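Local coordinates for beta-ketoacyl synthase (Burkholderia phymatum, PDB 4EWG), which probably catalyses the condensing step of fatty-acid chain elongation, as a 3-oxoacyl-[acyl-carrier-protein] synthase of the thiolase-like superfamily, at residues A[8-13]-A[257-262]; A[240-245]-A[347-352]; A[390-395]-A[406-411]. All blocks are in the same frame, centred on the assembly; numbering follows the deposited sequence.

All three contacts build on one mixed sheet. Contact 1 pairs strand 8-16 with strand 259-268, contact 3 closes the hairpin of strands 391-398 and 402-409, and the two meet where Glu-260 O accepts from Arg-409 N. Contact 2 leaves the sheet plane: it sets helix 344-358 on strand 238-246, the other neighbour of strand 8-16, and Met-13 touches both of its segments. The helix also reaches contact 3, with Ala-349 against Phe-408. Chemistry follows position. Contact 2, deepest in the chain, meets across its segments by carbon packing alone; contact 1 adds backbone bonds and a buried imidazole; contact 3 runs from a buried middle to a partly exposed, charged end.

Contact 1: residues A[8-13]-A[257-262]; sequences VVITGM and IHAEIV
Three backbone hydrogen bonds tie Val-8 and Ile-10 to the segment 257-262. Ile-10 N donates to Ala-259 O at 2.9 Å and its own carbonyl takes His-258 N, while Ile-261 N reaches Val-8 O. With strand directions 145° apart, the pairing is antiparallel, and it joins the first strands of the two related halves of the thiolase-like fold.

Apolar contacts fall on both faces of the sheet. Beside Glu-260, Val-9 CB meets Ile-257 CG2 at 3.7 Å; on the other face Ile-10 CD1 reaches Ile-261 CG1 at 3.8 Å, the two side chains crossing at about a right angle.

The third kind is a CH-pi contact. The Met-13 chain bends at its last torsion (chi3 -61°), bringing CE over a face of the His-258 ring, 4.2 Å from the centroid and 17° off the normal.

Polar groups are bridged by water 1, which accepts from Val-8 N at 2.7 Å and lies 2.6 Å from Glu-260 OE2; Glu-260 OE1 forms a salt bridge with Arg-7. Both imidazole nitrogens are used, NE2 with Asp-91 and ND1 with Lys-357. This pattern fixes the ring's rotation and is consistent with a neutral imidazole protonated on NE2.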
loop_
_atom_site.group_PDB
_atom_site.type_symbol
_atom_site.label_atom_id
_atom_site.label_comp_id
_atom_site.label_asym_id
_atom_site.label_seq_id
_atom_site.Cartn_x
_atom_site.Cartn_y
_atom_site.Cartn_z
ATOM N N VAL A 8 -0.749 3.785 22.711
ATOM C CA VAL A 8 -1.163 2.647 21.938
ATOM C C VAL A 8 -0.514 1.364 22.458
ATOM O O VAL A 8 0.713 1.294 22.599
ATOM C CB VAL A 8 -0.817 2.858 20.481
ATOM C CG1 VAL A 8 -1.424 1.738 19.635
ATOM C CG2 VAL A 8 -1.335 4.248 20.047
ATOM N N VAL A 9 -1.356 0.366 22.733
ATOM C CA VAL A 9 -0.917 -0.893 23.286
ATOM C C VAL A 9 -1.379 -2.042 22.388
ATOM O O VAL A 9 -2.254 -1.894 21.545
ATOM C CB VAL A 9 -1.459 -1.125 24.740
ATOM C CG1 VAL A 9 -0.919 -0.084 25.696
ATOM C CG2 VAL A 9 -3.006 -1.174 24.773
ATOM N N ILE A 10 -0.769 -3.181 22.589
ATOM C CA ILE A 10 -1.033 -4.367 21.819
ATOM C C ILE A 10 -1.760 -5.342 22.706
ATOM O O ILE A 10 -1.197 -5.828 23.665
ATOM C CB ILE A 10 0.289 -5.023 21.355
ATOM C CG1 ILE A 10 0.983 -4.130 20.328
ATOM C CG2 ILE A 10 0.033 -6.398 20.751
ATOM C CD1 ILE A 10 2.467 -4.334 20.280
ATOM N N THR A 11 -2.998 -5.647 22.362
ATOM C CA THR A 11 -3.861 -6.506 23.232
ATOM C C THR A 11 -4.186 -7.854 22.587
ATOM O O THR A 11 -4.833 -8.691 23.205
ATOM C CB THR A 11 -5.162 -5.775 23.533
ATOM O OG1 THR A 11 -5.720 -5.329 22.291
ATOM C CG2 THR A 11 -4.893 -4.544 24.365
ATOM N N GLY A 12 -3.722 -8.063 21.346
ATOM C CA GLY A 12 -3.879 -9.345 20.640
ATOM C C GLY A 12 -2.687 -9.651 19.740
ATOM O O GLY A 12 -2.188 -8.755 19.049
ATOM N N MET A 13 -2.199 -10.899 19.769
ATOM C CA MET A 13 -1.119 -11.351 18.867
ATOM C C MET A 13 -1.424 -12.757 18.389
ATOM O O MET A 13 -1.879 -13.609 19.172
ATOM C CB MET A 13 0.253 -11.368 19.569
ATOM C CG MET A 13 0.534 -10.150 20.406
ATOM S SD MET A 13 2.244 -9.988 20.986
ATOM C CE MET A 13 2.406 -11.484 21.971
ATOM N N ILE A 257 -2.733 -6.614 28.457
ATOM C CA ILE A 257 -1.900 -5.775 27.584
ATOM C C ILE A 257 -0.527 -6.414 27.407
ATOM O O ILE A 257 0.179 -6.585 28.402
ATOM C CB ILE A 257 -1.704 -4.381 28.209
ATOM C CG1 ILE A 257 -3.059 -3.631 28.269
ATOM C CG2 ILE A 257 -0.664 -3.609 27.430
ATOM C CD1 ILE A 257 -3.043 -2.403 29.153
ATOM N N HIS A 258 -0.148 -6.746 26.156
ATOM C CA HIS A 258 1.097 -7.482 25.874
ATOM C C HIS A 258 2.303 -6.590 25.870
ATOM O O HIS A 258 3.383 -6.997 26.258
ATOM C CB HIS A 258 1.009 -8.216 24.528
ATOM C CG HIS A 258 0.005 -9.361 24.513
ATOM N ND1 HIS A 258 0.129 -10.450 25.306
ATOM C CD2 HIS A 258 -1.146 -9.551 23.768
ATOM C CE1 HIS A 258 -0.894 -11.273 25.099
ATOM N NE2 HIS A 258 -1.688 -10.723 24.158
ATOM N N ALA A 259 2.130 -5.372 25.387
ATOM C CA ALA A 259 3.219 -4.380 25.272
ATOM C C ALA A 259 2.609 -3.061 24.879
ATOM O O ALA A 259 1.419 -2.988 24.550
ATOM C CB ALA A 259 4.250 -4.805 24.235
ATOM N N GLU A 260 3.419 -2.006 24.938
ATOM C CA GLU A 260 3.031 -0.693 24.433
ATOM C C GLU A 260 3.993 -0.349 23.310
ATOM O O GLU A 260 5.188 -0.628 23.410
ATOM C CB GLU A 260 3.102 0.378 25.538
ATOM C CG GLU A 260 2.892 1.796 25.039
ATOM C CD GLU A 260 2.812 2.840 26.150
ATOM O OE1 GLU A 260 3.248 2.570 27.295
ATOM O OE2 GLU A 260 2.316 3.939 25.869
ATOM N N ILE A 261 3.476 0.263 22.253
ATOM C CA ILE A 261 4.317 0.721 21.157
ATOM C C ILE A 261 4.663 2.129 21.465
ATOM O O ILE A 261 3.741 2.960 21.670
ATOM C CB ILE A 261 3.592 0.727 19.809
ATOM C CG1 ILE A 261 2.988 -0.636 19.513
ATOM C CG2 ILE A 261 4.553 1.156 18.687
ATOM C CD1 ILE A 261 2.145 -0.615 18.241
ATOM N N VAL A 262 5.965 2.424 21.531
ATOM C CA VAL A 262 6.404 3.759 21.958
ATOM C C VAL A 262 7.150 4.543 20.892
ATOM O O VAL A 262 7.242 5.763 20.988
ATOM C CB VAL A 262 7.223 3.716 23.278
ATOM C CG1 VAL A 262 6.295 3.396 24.477
ATOM C CG2 VAL A 262 8.372 2.717 23.209
HETATM O O HOH W 1 1.825 4.486 23.341
#

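Contact 2: residues A[240-245]-A[347-352]; sequences ATLVLE and LEAWWT
Glu-348 O, in the helix that packs on Ala-240 and Leu-242, is gripped by two donors of Thr-352. The backbone N bonds at 2.9 Å and OG1 at 2.7 Å, and they arrive from opposite faces of the carbonyl plane, so the threonine hydroxyl is satisfied within its own helix.

Across the contact no hydrogen bond forms, and carbon does the touching. The Ala-240 methyl points at the helix and lodges against the backbone of Leu-347: its CB lies 3.4 Å from Leu-347 CA, tighter than usual van der Waals contact. The same methyl reaches Trp-350 CE3 at 3.9 Å, obliquely to the indole. Trp-350 holds CG opposite its backbone N (chi1 166°), which turns the six-membered ring toward the strand, while NE1 bonds to Glu-354. Further along the strand, the two methyls of Leu-242 divide the work, CD2 meeting Trp-350 CB at 4.2 Å and CD1 meeting Ala-349 CB at 4.3 Å.

Strand and helix axes pass 7.8 Å apart at 60°. Leu-242 and Ala-349 also both touch Ile-175 of helix 170-183. Helices 344-358 and 170-183 meeting in this way against the strands are characteristic of the central helical layer of the alpha-beta-alpha-beta-alpha thiolase fold.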
loop_
_atom_site.group_PDB
_atom_site.type_symbol
_atom_site.label_atom_id
_atom_site.label_comp_id
_atom_site.label_asym_id
_atom_site.label_seq_id
_atom_site.Cartn_x
_atom_site.Cartn_y
_atom_site.Cartn_z
ATOM N N ALA A 240 1.212 -12.822 10.302
ATOM C CA ALA A 240 1.160 -12.460 11.721
ATOM C C ALA A 240 0.341 -11.160 11.831
ATOM O O ALA A 240 0.441 -10.273 10.966
ATOM C CB ALA A 240 2.571 -12.291 12.317
ATOM N N THR A 241 -0.501 -11.095 12.851
ATOM C CA THR A 241 -1.327 -9.943 13.083
ATOM C C THR A 241 -1.186 -9.514 14.543
ATOM O O THR A 241 -1.240 -10.362 15.470
ATOM C CB THR A 241 -2.814 -10.256 12.826
ATOM O OG1 THR A 241 -3.002 -10.732 11.480
ATOM C CG2 THR A 241 -3.679 -8.985 13.038
ATOM N N LEU A 242 -1.062 -8.209 14.751
ATOM C CA LEU A 242 -1.212 -7.631 16.088
ATOM C C LEU A 242 -2.498 -6.801 16.157
ATOM O O LEU A 242 -2.887 -6.116 15.179
ATOM C CB LEU A 242 -0.037 -6.755 16.451
ATOM C CG LEU A 242 1.363 -7.319 16.336
ATOM C CD1 LEU A 242 2.373 -6.191 16.615
ATOM C CD2 LEU A 242 1.512 -8.442 17.335
ATOM N N VAL A 243 -3.182 -6.896 17.301
ATOM C CA VAL A 243 -4.306 -6.013 17.602
ATOM C C VAL A 243 -3.722 -4.806 18.382
ATOM O O VAL A 243 -3.221 -4.945 19.488
ATOM C CB VAL A 243 -5.398 -6.706 18.434
ATOM C CG1 VAL A 243 -6.463 -5.701 18.800
ATOM C CG2 VAL A 243 -5.999 -7.906 17.691
ATOM N N LEU A 244 -3.772 -3.648 17.782
ATOM C CA LEU A 244 -3.336 -2.424 18.433
ATOM C C LEU A 244 -4.579 -1.757 18.949
ATOM O O LEU A 244 -5.649 -1.833 18.315
ATOM C CB LEU A 244 -2.638 -1.468 17.441
ATOM C CG LEU A 244 -1.164 -1.670 17.067
ATOM C CD1 LEU A 244 -0.941 -3.087 16.552
ATOM C CD2 LEU A 244 -0.760 -0.642 15.997
ATOM N N GLU A 245 -4.450 -1.079 20.084
ATOM C CA GLU A 245 -5.629 -0.551 20.742
ATOM C C GLU A 245 -5.267 0.682 21.548
ATOM O O GLU A 245 -4.234 0.706 22.218
ATOM C CB GLU A 245 -6.198 -1.626 21.630
ATOM C CG GLU A 245 -7.468 -1.240 22.361
ATOM C CD GLU A 245 -8.169 -2.435 23.004
ATOM O OE1 GLU A 245 -7.675 -3.588 22.882
ATOM O OE2 GLU A 245 -9.227 -2.214 23.636
ATOM N N LEU A 347 5.544 -10.920 12.136
ATOM C CA LEU A 347 5.958 -12.127 12.833
ATOM C C LEU A 347 7.066 -11.783 13.822
ATOM O O LEU A 347 7.020 -12.174 14.971
ATOM C CB LEU A 347 6.416 -13.181 11.831
ATOM C CG LEU A 347 6.885 -14.579 12.273
ATOM C CD1 LEU A 347 6.752 -15.533 11.075
ATOM C CD2 LEU A 347 8.315 -14.626 12.800
ATOM N N GLU A 348 8.064 -11.062 13.357
ATOM C CA GLU A 348 9.209 -10.697 14.189
ATOM C C GLU A 348 8.831 -9.768 15.315
ATOM O O GLU A 348 9.382 -9.883 16.399
ATOM C CB GLU A 348 10.335 -10.094 13.326
ATOM C CG GLU A 348 10.994 -11.173 12.459
ATOM C CD GLU A 348 11.714 -10.645 11.236
ATOM O OE1 GLU A 348 12.095 -9.482 11.215
ATOM O OE2 GLU A 348 11.956 -11.421 10.302
ATOM N N ALA A 349 7.866 -8.864 15.080
ATOM C CA ALA A 349 7.405 -7.999 16.146
ATOM C C ALA A 349 6.740 -8.870 17.239
ATOM O O ALA A 349 7.051 -8.767 18.430
ATOM C CB ALA A 349 6.459 -6.945 15.607
ATOM N N TRP A 350 5.842 -9.733 16.800
ATOM C CA TRP A 350 5.099 -10.649 17.689
ATOM C C TRP A 350 6.068 -11.443 18.546
ATOM O O TRP A 350 6.015 -11.379 19.778
ATOM C CB TRP A 350 4.225 -11.541 16.813
ATOM C CG TRP A 350 3.635 -12.752 17.471
ATOM C CD1 TRP A 350 3.367 -12.931 18.796
ATOM C CD2 TRP A 350 3.158 -13.954 16.812
ATOM N NE1 TRP A 350 2.831 -14.182 19.017
ATOM C CE2 TRP A 350 2.681 -14.834 17.854
ATOM C CE3 TRP A 350 3.158 -14.406 15.505
ATOM C CZ2 TRP A 350 2.184 -16.071 17.589
ATOM C CZ3 TRP A 350 2.656 -15.664 15.250
ATOM C CH2 TRP A 350 2.176 -16.475 16.262
ATOM N N TRP A 351 6.980 -12.175 17.896
ATOM C CA TRP A 351 7.923 -13.039 18.622
ATOM C C TRP A 351 8.843 -12.250 19.499
ATOM O O TRP A 351 9.180 -12.709 20.579
ATOM C CB TRP A 351 8.700 -13.904 17.659
ATOM C CG TRP A 351 7.811 -14.950 16.992
ATOM C CD1 TRP A 351 6.428 -15.013 17.016
ATOM C CD2 TRP A 351 8.222 -16.071 16.183
ATOM N NE1 TRP A 351 5.984 -16.059 16.305
ATOM C CE2 TRP A 351 7.019 -16.728 15.765
ATOM C CE3 TRP A 351 9.436 -16.578 15.781
ATOM C CZ2 TRP A 351 7.037 -17.852 14.978
ATOM C CZ3 TRP A 351 9.455 -17.712 14.964
ATOM C CH2 TRP A 351 8.275 -18.338 14.578
ATOM N N THR A 352 9.247 -11.049 19.065
ATOM C CA THR A 352 10.068 -10.171 19.904
ATOM C C THR A 352 9.337 -9.771 21.216
ATOM O O THR A 352 9.958 -9.696 22.259
ATOM C CB THR A 352 10.529 -8.914 19.135
ATOM O OG1 THR A 352 11.368 -9.327 18.077
ATOM C CG2 THR A 352 11.301 -7.951 20.008
#

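Contact 3: residues A[390-395]-A[406-411]; sequences EYVMSN and LIFRRV
Strands 391-395 and 406-409 run antiparallel, their directions 155° apart and their axes 4.7 Å from each other at closest approach; they are the two arms of a beta hairpin in the C-terminal half of the thiolase-like fold. Val-392 with Phe-408 and Ser-394 with Leu-406 are hydrogen-bonded pairs, each with two N-H...O bonds, among them Phe-408 N to Val-392 O at 2.9 Å. Tyr-391 with Arg-409 and Met-393 with Ile-407 are the intervening non-hydrogen-bonded pairs. Past the last bridge, Arg-410 N still bonds Glu-390 O at 2.8 Å, which extends the ladder by one nearly straight bond (175° at the hydrogen).

On one face, Val-392 CG2 packs against Phe-408 CB at 3.9 Å and lies near the plane of the phenyl ring, at its edge; helix 344-358 touches both residues. The opposite face holds Met-393, bent at its last torsion so that CE meets Ile-407 CG1 at 3.7 Å.

The outer end is charged. Glu-390 OE2 lies at the edge of the Arg-409 guanidinium, making weak bonds to NH2 (3.4 Å) and NE in a loose salt bridge, while Glu-390 OE1 pairs with Arg-412. Tyr-391 crosses the Arg-409 chain obliquely, CE2 against CB, with ring and guanidinium planes 33° apart, and its OH sits over the centre of the guanidinium, 3.6 Å from Arg-409 CZ.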
loop_
_atom_site.group_PDB
_atom_site.type_symbol
_atom_site.label_atom_id
_atom_site.label_comp_id
_atom_site.label_asym_id
_atom_site.label_seq_id
_atom_site.Cartn_x
_atom_site.Cartn_y
_atom_site.Cartn_z
ATOM N N GLU A 390 13.366 -3.340 29.498
ATOM C CA GLU A 390 12.321 -2.345 29.636
ATOM C C GLU A 390 11.892 -1.877 28.239
ATOM O O GLU A 390 10.720 -1.560 28.019
ATOM C CB GLU A 390 12.820 -1.188 30.455
ATOM C CG GLU A 390 11.742 -0.205 30.841
ATOM C CD GLU A 390 10.680 -0.790 31.746
ATOM O OE1 GLU A 390 10.972 -1.742 32.536
ATOM O OE2 GLU A 390 9.527 -0.290 31.643
ATOM N N TYR A 391 12.837 -1.856 27.298
ATOM C CA TYR A 391 12.512 -1.598 25.905
ATOM C C TYR A 391 13.246 -2.516 24.943
ATOM O O TYR A 391 14.450 -2.818 25.130
ATOM C CB TYR A 391 12.828 -0.161 25.505
ATOM C CG TYR A 391 12.173 0.910 26.359
ATOM C CD1 TYR A 391 12.759 1.337 27.562
ATOM C CD2 TYR A 391 10.985 1.536 25.942
ATOM C CE1 TYR A 391 12.159 2.336 28.332
ATOM C CE2 TYR A 391 10.379 2.527 26.706
ATOM C CZ TYR A 391 10.960 2.924 27.894
ATOM O OH TYR A 391 10.334 3.909 28.640
ATOM N N VAL A 392 12.527 -2.904 23.875
ATOM C CA VAL A 392 13.123 -3.608 22.777
ATOM C C VAL A 392 12.842 -2.930 21.449
ATOM O O VAL A 392 11.887 -2.164 21.314
ATOM C CB VAL A 392 12.674 -5.069 22.756
ATOM C CG1 VAL A 392 13.121 -5.733 24.077
ATOM C CG2 VAL A 392 11.177 -5.150 22.555
ATOM N N MET A 393 13.707 -3.215 20.480
ATOM C CA MET A 393 13.577 -2.686 19.132
ATOM C C MET A 393 13.544 -3.838 18.110
ATOM O O MET A 393 14.300 -4.819 18.228
ATOM C CB MET A 393 14.737 -1.736 18.826
ATOM C CG MET A 393 14.724 -1.130 17.430
ATOM S SD MET A 393 16.114 0.012 17.135
ATOM C CE MET A 393 15.446 1.534 17.799
ATOM N N SER A 394 12.675 -3.700 17.097
ATOM C CA SER A 394 12.654 -4.654 15.988
ATOM C C SER A 394 12.772 -3.882 14.686
ATOM O O SER A 394 11.968 -2.986 14.413
ATOM C CB SER A 394 11.392 -5.483 15.961
ATOM O OG SER A 394 11.436 -6.425 14.884
ATOM N N ASN A 395 13.776 -4.246 13.898
ATOM C CA ASN A 395 14.122 -3.531 12.660
ATOM C C ASN A 395 13.883 -4.369 11.416
ATOM O O ASN A 395 13.896 -5.599 11.463
ATOM C CB ASN A 395 15.592 -3.123 12.683
ATOM C CG ASN A 395 15.877 -2.045 13.698
ATOM O OD1 ASN A 395 15.038 -1.152 13.920
ATOM N ND2 ASN A 395 17.080 -2.104 14.329
ATOM N N LEU A 406 10.890 -0.303 15.014
ATOM C CA LEU A 406 9.789 -0.290 15.975
ATOM C C LEU A 406 10.347 -0.430 17.349
ATOM O O LEU A 406 11.182 -1.317 17.576
ATOM C CB LEU A 406 8.840 -1.451 15.707
ATOM C CG LEU A 406 7.968 -1.290 14.471
ATOM C CD1 LEU A 406 7.423 -2.673 14.021
ATOM C CD2 LEU A 406 6.863 -0.266 14.729
ATOM N N ILE A 407 9.857 0.390 18.280
ATOM C CA ILE A 407 10.198 0.251 19.678
ATOM C C ILE A 407 8.965 -0.135 20.534
ATOM O O ILE A 407 7.936 0.580 20.551
ATOM C CB ILE A 407 10.838 1.544 20.250
ATOM C CG1 ILE A 407 12.126 1.885 19.478
ATOM C CG2 ILE A 407 11.158 1.358 21.739
ATOM C CD1 ILE A 407 12.767 3.225 19.824
ATOM N N PHE A 408 9.108 -1.249 21.281
ATOM C CA PHE A 408 8.084 -1.734 22.181
ATOM C C PHE A 408 8.527 -1.556 23.653
ATOM O O PHE A 408 9.675 -1.847 24.027
ATOM C CB PHE A 408 7.798 -3.215 21.911
ATOM C CG PHE A 408 7.394 -3.494 20.512
ATOM C CD1 PHE A 408 6.225 -2.968 20.004
ATOM C CD2 PHE A 408 8.198 -4.255 19.682
ATOM C CE1 PHE A 408 5.846 -3.196 18.695
ATOM C CE2 PHE A 408 7.824 -4.495 18.363
ATOM C CZ PHE A 408 6.645 -3.966 17.872
ATOM N N ARG A 409 7.607 -1.092 24.472
ATOM C CA ARG A 409 7.875 -0.912 25.885
ATOM C C ARG A 409 7.336 -2.104 26.677
ATOM O O ARG A 409 6.229 -2.603 26.418
ATOM C CB ARG A 409 7.253 0.390 26.399
ATOM C CG ARG A 409 7.251 0.443 27.902
ATOM C CD ARG A 409 6.852 1.771 28.497
ATOM N NE ARG A 409 7.419 1.789 29.829
ATOM C CZ ARG A 409 7.480 2.861 30.599
ATOM N NH1 ARG A 409 6.948 4.015 30.207
ATOM N NH2 ARG A 409 8.051 2.773 31.781
ATOM N N ARG A 410 8.132 -2.570 27.632
ATOM C CA ARG A 410 7.715 -3.667 28.527
ATOM C C ARG A 410 6.481 -3.252 29.267
ATOM O O ARG A 410 6.340 -2.110 29.634
ATOM C CB ARG A 410 8.848 -3.991 29.523
ATOM C CG ARG A 410 8.645 -5.251 30.363
ATOM C CD ARG A 410 8.878 -6.518 29.563
ATOM N NE ARG A 410 8.851 -7.718 30.405
ATOM C CZ ARG A 410 9.905 -8.252 31.044
ATOM N NH1 ARG A 410 11.133 -7.723 30.965
ATOM N NH2 ARG A 410 9.736 -9.342 31.780
ATOM N N VAL A 411 5.566 -4.178 29.452
ATOM C CA VAL A 411 4.435 -3.984 30.363
ATOM C C VAL A 411 4.530 -5.146 31.330
ATOM O O VAL A 411 4.221 -6.293 30.977
ATOM C CB VAL A 411 3.085 -4.000 29.661
ATOM C CG1 VAL A 411 1.960 -4.186 30.711
ATOM C CG2 VAL A 411 2.932 -2.725 28.811
#